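Local atomic coordinates of adhesion G-protein coupled receptor G6 (Danio rerio, PDB entry 6V55), a protein that probably acts as a cell-surface adhesion receptor of the G-protein coupled family with a role in myelination, its calcium-binding extracellular region serving in adhesion. Residues 65-69 with 86-91; 449-454 with 483-487; 729-733 with 761-767. All blocks are in the same frame, centred on the assembly; numbering follows the deposited sequence.

Contact 1. Residues 65-69 with 86-91; sequences VKTGT and STGNVM
Thr67 and Thr87 meet where two loops of the CUB domain close on each other: 65-69 runs off the end of strand 62-66, and the loop 86-89 carries the chain from one sheet of the sandwich to the other. The firm bond is from Thr87 N to Thr67 OG1, 2.9 Å long and nearly straight at 174°. It depends on a rotamer that sets OG1 anti to Thr67's own backbone N (chi1 168°), swinging the oxygen across to the facing loop. The hydroxyl of Thr87 lies 3.1 Å from the same Thr67 OG1, the two side chains crossing at about a right angle. Thr87 OG1 has a second, weak partner at 3.3 Å in Thr69 OG1, where either hydroxyl may donate, so whether Thr87 gives its proton to Thr67 is not settled. With a valine in place of Thr67, the amide of Thr87 would probably lose its acceptor and the loop 86-89 would be held less firmly against the strand end. Ser86 touches Thr67 through carbon, its CB 3.9 Å from Thr67 OG1, while its hydroxyl is held by Val43 N of the second sheet and lies 2.8 Å from Gly88 O. Asn89 ND2 is satisfied by Ala37 O. Deeper in, the contact turns apolar: Val65 CG1 rests 3.8 Å from Met91 SD, brought there by a methionine chain bent at both chi2 and chi3, and both residues pack on Ile45. The strands themselves are joined by backbone bonding of Lys66 with Glu92. The chemistry thus changes with depth, from sulfur and methyl groups between the sheets to threonine hydroxyls toward the surface, so the join rests on one well-directed amide-to-hydroxyl bond with softer hydroxyl contacts around it.

Contact 2. Residues 449-454 with 483-487; sequences CQADEF and RTCMI
Cys449 and Cys485 make the covalent link, SG to SG at 2.0 Å with a relaxed chi3 of 89°. Cys485 SG stands anti to its backbone N (chi1 -177°), which carries the sulfur off the strand toward the incoming 449-454 loop. The ionic part lies further along: Arg483, extended from CG to NE, reaches Asp452 and gives an N-H from NH1 to OD2 at 2.6 Å. This salt bridge is close to straight (172°), lies in the guanidinium plane and uses the anti lone pair of OD2; carboxylate and guanidinium are nearly coplanar. A water ties the same two groups together, accepting from Arg483 NH2 at 2.8 Å and donating to Asp452 OD2, though that second leg is too short to be trusted in detail. The aromatic part is looser. Phe454 CD2 sits over one face of the guanidinium, 3.8 Å from Arg483 NH2, with the ring turned obliquely to the guanidinium plane. Arg483 is further fixed by Ala497 O, which takes its NE proton, and by a cation-pi contact with Trp496. With its short strands and a second disulfide, Cys473-Cys504, the module is probably the hormone-receptor (HormR) domain of this family. Within it, the short hairpin of strands 452-453 and 459-460 is joined to strand 480-488, the middle of three antiparallel strands flanked by 468-472 and 493-496.

Contact 3. Residues 729-733 with 761-767; sequences PQCVF and TVCLCNH
Phe733 and His767 form a T-shaped (edge-to-face) pair in the GPS motif of the GAIN domain, the histidine edge pointing at the phenylalanine face. Phe733 leaves its backbone with CG between the N and the carbonyl carbon (chi1 78°), which turns the ring toward 761-767. Its CB grazes His767 NE2 at 4.1 Å; CG, the next atom, comes to 3.4 Å of that nitrogen. On one side of the ring CD1 and CE1 meet both NE2 and CE1 of His767, on the other CD2 and CE2 meet NE2, and CZ at the tip still lies 3.8 Å from His767 NE2. Ring planes stand at 75°. A left-handed disulfide, Cys731 to Cys763, links the segments midway. Beside it Pro729 CB packs on Thr761 CG2 at 3.8 Å, while Thr761 OG1 is hydrogen-bonded to His720 NE2. Strands 730-733 and 761-765 cross at 55°, with axes 7.8 Å apart, and belong to different sheets: the second is flanked by 714-719 and 750-752, where Cys750 forms a disulfide with Cys765, and the first pairs with 744-746 and, in an antiparallel ladder, with a strand of the bound peptide, a separate chain. The modelled chain stops one residue beyond His767, consistent with autoproteolysis at the GPS. The imidazole lies so that NE2 sits 3.3 Å above the Phe733 plane, over the ring centre.

Overall arrangement
The three contacts follow one another along the chain without enclosing each other, and they fall in separate modules. Contacts 1 and 2 are distant in sequence yet near in space: their centres are 24 Å apart and their nearest atoms about 9 Å. The glycan at Asn480, probably its attachment site, on the strand of contact 2, also neighbours Gln56 and Ile59 of the CUB domain, so sugar adjoins both modules. The calcium site, with Asp61 and Asp98, lies at the other end of the strand pair that contact 1 closes. Contact 3 stands apart, its centre 69 Å from that of contact 1 and 60 Å from that of contact 2, beside the bound peptide.

Contact 1. Residues 65-69 with 86-91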
loop_
_atom_site.group_PDB
_atom_site.type_symbol
_atom_site.label_atom_id
_atom_site.label_comp_id
_atom_site.label_asym_id
_atom_site.label_seq_id
_atom_site.Cartn_x
_atom_site.Cartn_y
_atom_site.Cartn_z
ATOM N N VAL A 65 -4.152 1.835 4.173
ATOM C CA VAL A 65 -4.252 0.784 5.194
ATOM C C VAL A 65 -5.725 0.552 5.513
ATOM O O VAL A 65 -6.416 1.462 5.990
ATOM C CB VAL A 65 -3.483 1.128 6.477
ATOM C CG1 VAL A 65 -3.603 -0.025 7.474
ATOM C CG2 VAL A 65 -2.026 1.425 6.167
ATOM N N LYS A 66 -6.196 -0.672 5.281
ATOM C CA LYS A 66 -7.616 -1.013 5.362
ATOM C C LYS A 66 -7.826 -2.033 6.478
ATOM O O LYS A 66 -7.302 -3.152 6.421
ATOM C CB LYS A 66 -8.120 -1.557 4.020
ATOM C CG LYS A 66 -9.503 -1.070 3.616
ATOM C CD LYS A 66 -9.787 -1.292 2.121
ATOM C CE LYS A 66 -10.343 -2.688 1.799
ATOM N NZ LYS A 66 -10.262 -3.030 0.315
ATOM N N THR A 67 -8.571 -1.652 7.497
ATOM C CA THR A 67 -9.118 -2.629 8.417
ATOM C C THR A 67 -10.613 -2.758 8.141
ATOM O O THR A 67 -11.132 -2.223 7.153
ATOM C CB THR A 67 -8.800 -2.247 9.857
ATOM O OG1 THR A 67 -9.588 -3.056 10.737
ATOM C CG2 THR A 67 -9.061 -0.774 10.100
ATOM N N GLY A 68 -11.316 -3.489 9.006
ATOM C CA GLY A 68 -12.714 -3.809 8.761
ATOM C C GLY A 68 -13.657 -2.631 8.878
ATOM O O GLY A 68 -14.762 -2.679 8.324
ATOM N N THR A 69 -13.227 -1.557 9.547
ATOM C CA THR A 69 -14.080 -0.416 9.827
ATOM C C THR A 69 -13.541 0.920 9.330
ATOM O O THR A 69 -14.310 1.887 9.281
ATOM C CB THR A 69 -14.337 -0.309 11.336
ATOM O OG1 THR A 69 -13.103 -0.504 12.035
ATOM C CG2 THR A 69 -15.345 -1.361 11.783
ATOM N N SER A 86 -5.777 -3.846 13.404
ATOM C CA SER A 86 -7.017 -4.265 12.757
ATOM C C SER A 86 -8.120 -4.540 13.773
ATOM O O SER A 86 -7.870 -5.052 14.869
ATOM C CB SER A 86 -6.786 -5.519 11.916
ATOM O OG SER A 86 -6.447 -6.619 12.746
ATOM N N THR A 87 -9.351 -4.209 13.392
ATOM C CA THR A 87 -10.484 -4.429 14.283
ATOM C C THR A 87 -10.989 -5.869 14.212
ATOM O O THR A 87 -11.432 -6.425 15.222
ATOM C CB THR A 87 -11.591 -3.426 13.952
ATOM O OG1 THR A 87 -11.969 -3.561 12.582
ATOM C CG2 THR A 87 -11.065 -2.019 14.158
ATOM N N GLY A 88 -10.918 -6.491 13.045
ATOM C CA GLY A 88 -11.113 -7.920 12.898
ATOM C C GLY A 88 -9.800 -8.643 12.683
ATOM O O GLY A 88 -8.731 -8.190 13.114
ATOM N N ASN A 89 -9.864 -9.775 12.002
ATOM C CA ASN A 89 -8.673 -10.584 11.822
ATOM C C ASN A 89 -7.990 -10.368 10.480
ATOM O O ASN A 89 -6.976 -11.021 10.214
ATOM C CB ASN A 89 -9.008 -12.063 11.994
ATOM C CG ASN A 89 -10.123 -12.502 11.106
ATOM O OD1 ASN A 89 -10.916 -11.683 10.635
ATOM N ND2 ASN A 89 -10.210 -13.804 10.875
ATOM N N VAL A 90 -8.505 -9.488 9.619
ATOM C CA VAL A 90 -7.866 -9.210 8.334
ATOM C C VAL A 90 -7.414 -7.752 8.277
ATOM O O VAL A 90 -8.197 -6.834 8.549
ATOM C CB VAL A 90 -8.777 -9.532 7.137
ATOM C CG1 VAL A 90 -7.927 -9.740 5.934
ATOM C CG2 VAL A 90 -9.591 -10.788 7.384
ATOM N N MET A 91 -6.149 -7.545 7.911
ATOM C CA MET A 91 -5.602 -6.226 7.612
ATOM C C MET A 91 -5.053 -6.229 6.190
ATOM O O MET A 91 -4.251 -7.098 5.840
ATOM C CB MET A 91 -4.495 -5.845 8.594
ATOM C CG MET A 91 -3.839 -4.518 8.263
ATOM S SD MET A 91 -4.527 -3.195 9.254
ATOM C CE MET A 91 -3.537 -3.421 10.711
#

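Contact 2. Residues 449-454 with 483-487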
loop_
_atom_site.group_PDB
_atom_site.type_symbol
_atom_site.label_atom_id
_atom_site.label_comp_id
_atom_site.label_asym_id
_atom_site.label_seq_id
_atom_site.Cartn_x
_atom_site.Cartn_y
_atom_site.Cartn_z
ATOM N N CYS A 449 -17.585 2.723 -7.528
ATOM C CA CYS A 449 -16.931 2.633 -8.828
ATOM C C CYS A 449 -15.568 1.980 -8.643
ATOM O O CYS A 449 -14.793 2.382 -7.771
ATOM C CB CYS A 449 -16.768 4.006 -9.470
ATOM S SG CYS A 449 -18.291 4.894 -9.841
ATOM N N GLN A 450 -15.294 0.944 -9.429
ATOM C CA GLN A 450 -14.048 0.211 -9.300
ATOM C C GLN A 450 -12.883 1.045 -9.809
ATOM O O GLN A 450 -13.064 2.008 -10.565
ATOM C CB GLN A 450 -14.118 -1.113 -10.068
ATOM C CG GLN A 450 -15.088 -2.120 -9.467
ATOM C CD GLN A 450 -14.738 -2.498 -8.025
ATOM O OE1 GLN A 450 -15.286 -1.930 -7.080
ATOM N NE2 GLN A 450 -13.840 -3.465 -7.855
ATOM N N ALA A 451 -11.683 0.685 -9.345
ATOM C CA ALA A 451 -10.455 1.239 -9.899
ATOM C C ALA A 451 -10.337 0.896 -11.376
ATOM O O ALA A 451 -10.674 -0.217 -11.786
ATOM C CB ALA A 451 -9.251 0.709 -9.144
ATOM N N ASP A 452 -9.891 1.872 -12.178
ATOM C CA ASP A 452 -10.094 1.837 -13.626
ATOM C C ASP A 452 -9.134 2.805 -14.316
ATOM O O ASP A 452 -9.058 3.975 -13.925
ATOM C CB ASP A 452 -11.548 2.202 -13.959
ATOM C CG ASP A 452 -11.816 2.225 -15.446
ATOM O OD1 ASP A 452 -11.625 1.157 -16.074
ATOM O OD2 ASP A 452 -12.218 3.292 -15.990
ATOM N N GLU A 453 -8.418 2.333 -15.345
ATOM C CA GLU A 453 -7.464 3.164 -16.087
ATOM C C GLU A 453 -8.104 3.621 -17.397
ATOM O O GLU A 453 -8.224 2.836 -18.346
ATOM C CB GLU A 453 -6.164 2.407 -16.344
ATOM C CG GLU A 453 -5.111 3.154 -17.194
ATOM C CD GLU A 453 -3.717 2.548 -17.036
ATOM O OE1 GLU A 453 -2.718 3.123 -17.554
ATOM O OE2 GLU A 453 -3.621 1.491 -16.366
ATOM N N PHE A 454 -8.531 4.892 -17.441
ATOM C CA PHE A 454 -9.042 5.476 -18.680
ATOM C C PHE A 454 -8.763 6.979 -18.695
ATOM O O PHE A 454 -9.118 7.678 -17.736
ATOM C CB PHE A 454 -10.536 5.232 -18.897
ATOM C CG PHE A 454 -11.055 5.873 -20.160
ATOM C CD1 PHE A 454 -10.600 5.436 -21.410
ATOM C CD2 PHE A 454 -11.938 6.944 -20.100
ATOM C CE1 PHE A 454 -11.036 6.043 -22.578
ATOM C CE2 PHE A 454 -12.388 7.546 -21.257
ATOM C CZ PHE A 454 -11.934 7.098 -22.499
ATOM N N ARG A 483 -12.228 12.851 -12.372
ATOM C CA ARG A 483 -13.283 11.913 -12.763
ATOM C C ARG A 483 -14.218 11.706 -11.580
ATOM O O ARG A 483 -13.764 11.596 -10.437
ATOM C CB ARG A 483 -12.730 10.554 -13.211
ATOM C CG ARG A 483 -13.566 9.855 -14.259
ATOM C CD ARG A 483 -12.990 8.498 -14.645
ATOM N NE ARG A 483 -13.711 7.865 -15.752
ATOM C CZ ARG A 483 -13.529 6.596 -16.127
ATOM N NH1 ARG A 483 -12.663 5.826 -15.469
ATOM N NH2 ARG A 483 -14.213 6.090 -17.152
ATOM N N THR A 484 -15.523 11.648 -11.853
ATOM C CA THR A 484 -16.538 11.541 -10.808
ATOM C C THR A 484 -17.265 10.208 -10.919
ATOM O O THR A 484 -17.662 9.799 -12.017
ATOM C CB THR A 484 -17.535 12.702 -10.889
ATOM O OG1 THR A 484 -16.812 13.936 -10.866
ATOM C CG2 THR A 484 -18.496 12.695 -9.697
ATOM N N CYS A 485 -17.394 9.522 -9.785
ATOM C CA CYS A 485 -18.238 8.340 -9.628
ATOM C C CYS A 485 -19.681 8.808 -9.422
ATOM O O CYS A 485 -20.043 9.257 -8.331
ATOM C CB CYS A 485 -17.742 7.520 -8.439
ATOM S SG CYS A 485 -18.635 5.981 -8.158
ATOM N N MET A 486 -20.523 8.681 -10.460
ATOM C CA MET A 486 -21.893 9.201 -10.482
ATOM C C MET A 486 -22.922 8.114 -10.175
ATOM O O MET A 486 -22.659 6.918 -10.308
ATOM C CB MET A 486 -22.230 9.796 -11.848
ATOM C CG MET A 486 -21.215 10.748 -12.375
ATOM S SD MET A 486 -21.742 12.450 -12.218
ATOM C CE MET A 486 -23.124 12.479 -13.365
ATOM N N ILE A 487 -24.134 8.555 -9.824
ATOM C CA ILE A 487 -25.280 7.665 -9.623
ATOM C C ILE A 487 -26.220 7.745 -10.822
ATOM O O ILE A 487 -26.788 8.810 -11.114
ATOM C CB ILE A 487 -26.040 8.006 -8.344
ATOM C CG1 ILE A 487 -25.146 7.734 -7.157
ATOM C CG2 ILE A 487 -27.315 7.192 -8.251
ATOM C CD1 ILE A 487 -25.618 8.423 -5.996
HETATM O O HOH W 1 -13.806 3.429 -17.843
#

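Contact 3. Residues 729-733 with 761-767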
loop_
_atom_site.group_PDB
_atom_site.type_symbol
_atom_site.label_atom_id
_atom_site.label_comp_id
_atom_site.label_asym_id
_atom_site.label_seq_id
_atom_site.Cartn_x
_atom_site.Cartn_y
_atom_site.Cartn_z
ATOM N N PRO A 729 36.602 -7.167 -41.495
ATOM C CA PRO A 729 35.911 -5.949 -41.081
ATOM C C PRO A 729 35.850 -4.909 -42.185
ATOM O O PRO A 729 36.746 -4.785 -43.022
ATOM C CB PRO A 729 36.764 -5.455 -39.909
ATOM C CG PRO A 729 38.144 -5.924 -40.226
ATOM C CD PRO A 729 38.012 -7.179 -41.058
ATOM N N GLN A 730 34.764 -4.141 -42.162
ATOM C CA GLN A 730 34.594 -2.973 -43.022
ATOM C C GLN A 730 34.428 -1.754 -42.117
ATOM O O GLN A 730 33.463 -1.674 -41.347
ATOM C CB GLN A 730 33.396 -3.153 -43.954
ATOM C CG GLN A 730 33.354 -2.205 -45.132
ATOM C CD GLN A 730 32.229 -2.545 -46.093
ATOM O OE1 GLN A 730 31.227 -1.826 -46.176
ATOM N NE2 GLN A 730 32.393 -3.641 -46.835
ATOM N N CYS A 731 35.396 -0.839 -42.167
ATOM C CA CYS A 731 35.308 0.408 -41.419
ATOM C C CYS A 731 34.266 1.306 -42.068
ATOM O O CYS A 731 34.343 1.578 -43.270
ATOM C CB CYS A 731 36.663 1.107 -41.394
ATOM S SG CYS A 731 37.898 0.336 -40.357
ATOM N N VAL A 732 33.288 1.766 -41.288
ATOM C CA VAL A 732 32.223 2.600 -41.826
ATOM C C VAL A 732 32.057 3.859 -40.983
ATOM O O VAL A 732 32.513 3.927 -39.836
ATOM C CB VAL A 732 30.893 1.823 -41.935
ATOM C CG1 VAL A 732 30.912 0.964 -43.190
ATOM C CG2 VAL A 732 30.676 0.959 -40.700
ATOM N N PHE A 733 31.449 4.888 -41.591
ATOM C CA PHE A 733 30.970 6.058 -40.864
ATOM C C PHE A 733 29.489 6.296 -41.145
ATOM O O PHE A 733 28.975 5.938 -42.209
ATOM C CB PHE A 733 31.789 7.352 -41.161
ATOM C CG PHE A 733 31.448 8.015 -42.472
ATOM C CD1 PHE A 733 31.986 7.526 -43.661
ATOM C CD2 PHE A 733 30.616 9.147 -42.523
ATOM C CE1 PHE A 733 31.678 8.124 -44.876
ATOM C CE2 PHE A 733 30.293 9.733 -43.741
ATOM C CZ PHE A 733 30.835 9.224 -44.919
ATOM N N THR A 761 39.187 -3.490 -34.051
ATOM C CA THR A 761 39.474 -3.092 -35.422
ATOM C C THR A 761 40.019 -1.673 -35.381
ATOM O O THR A 761 39.503 -0.836 -34.632
ATOM C CB THR A 761 38.230 -3.194 -36.317
ATOM O OG1 THR A 761 37.738 -4.534 -36.274
ATOM C CG2 THR A 761 38.550 -2.862 -37.789
ATOM N N VAL A 762 41.093 -1.425 -36.134
ATOM C CA VAL A 762 41.663 -0.095 -36.300
ATOM C C VAL A 762 41.272 0.429 -37.677
ATOM O O VAL A 762 41.468 -0.255 -38.688
ATOM C CB VAL A 762 43.191 -0.127 -36.121
ATOM C CG1 VAL A 762 43.832 1.201 -36.521
ATOM C CG2 VAL A 762 43.538 -0.465 -34.679
ATOM N N CYS A 763 40.693 1.628 -37.714
ATOM C CA CYS A 763 40.359 2.322 -38.951
ATOM C C CYS A 763 41.226 3.552 -39.141
ATOM O O CYS A 763 41.451 4.331 -38.203
ATOM C CB CYS A 763 38.910 2.788 -38.969
ATOM S SG CYS A 763 37.812 1.487 -38.641
ATOM N N LEU A 764 41.650 3.743 -40.374
ATOM C CA LEU A 764 42.245 4.986 -40.832
ATOM C C LEU A 764 41.203 5.619 -41.748
ATOM O O LEU A 764 40.947 5.112 -42.844
ATOM C CB LEU A 764 43.568 4.712 -41.540
ATOM C CG LEU A 764 44.481 3.704 -40.817
ATOM C CD1 LEU A 764 45.681 3.317 -41.670
ATOM C CD2 LEU A 764 44.927 4.211 -39.439
ATOM N N CYS A 765 40.552 6.680 -41.263
ATOM C CA CYS A 765 39.596 7.458 -42.046
ATOM C C CYS A 765 40.216 8.810 -42.384
ATOM O O CYS A 765 40.949 9.378 -41.574
ATOM C CB CYS A 765 38.267 7.645 -41.297
ATOM S SG CYS A 765 37.383 6.083 -41.046
ATOM N N ASN A 766 39.929 9.319 -43.582
ATOM C CA ASN A 766 40.533 10.559 -44.057
ATOM C C ASN A 766 39.671 11.779 -43.773
ATOM O O ASN A 766 39.947 12.851 -44.316
ATOM C CB ASN A 766 40.852 10.460 -45.563
ATOM C CG ASN A 766 39.603 10.499 -46.457
ATOM O OD1 ASN A 766 38.501 10.122 -46.048
ATOM N ND2 ASN A 766 39.792 10.922 -47.708
ATOM N N HIS A 767 38.607 11.623 -42.988
ATOM C CA HIS A 767 37.758 12.740 -42.613
ATOM C C HIS A 767 37.320 12.601 -41.159
ATOM O O HIS A 767 37.321 11.506 -40.596
ATOM C CB HIS A 767 36.534 12.871 -43.542
ATOM C CG HIS A 767 35.586 11.717 -43.464
ATOM N ND1 HIS A 767 35.788 10.542 -44.156
ATOM C CD2 HIS A 767 34.425 11.558 -42.783
ATOM C CE1 HIS A 767 34.796 9.707 -43.904
ATOM N NE2 HIS A 767 33.954 10.299 -43.075
#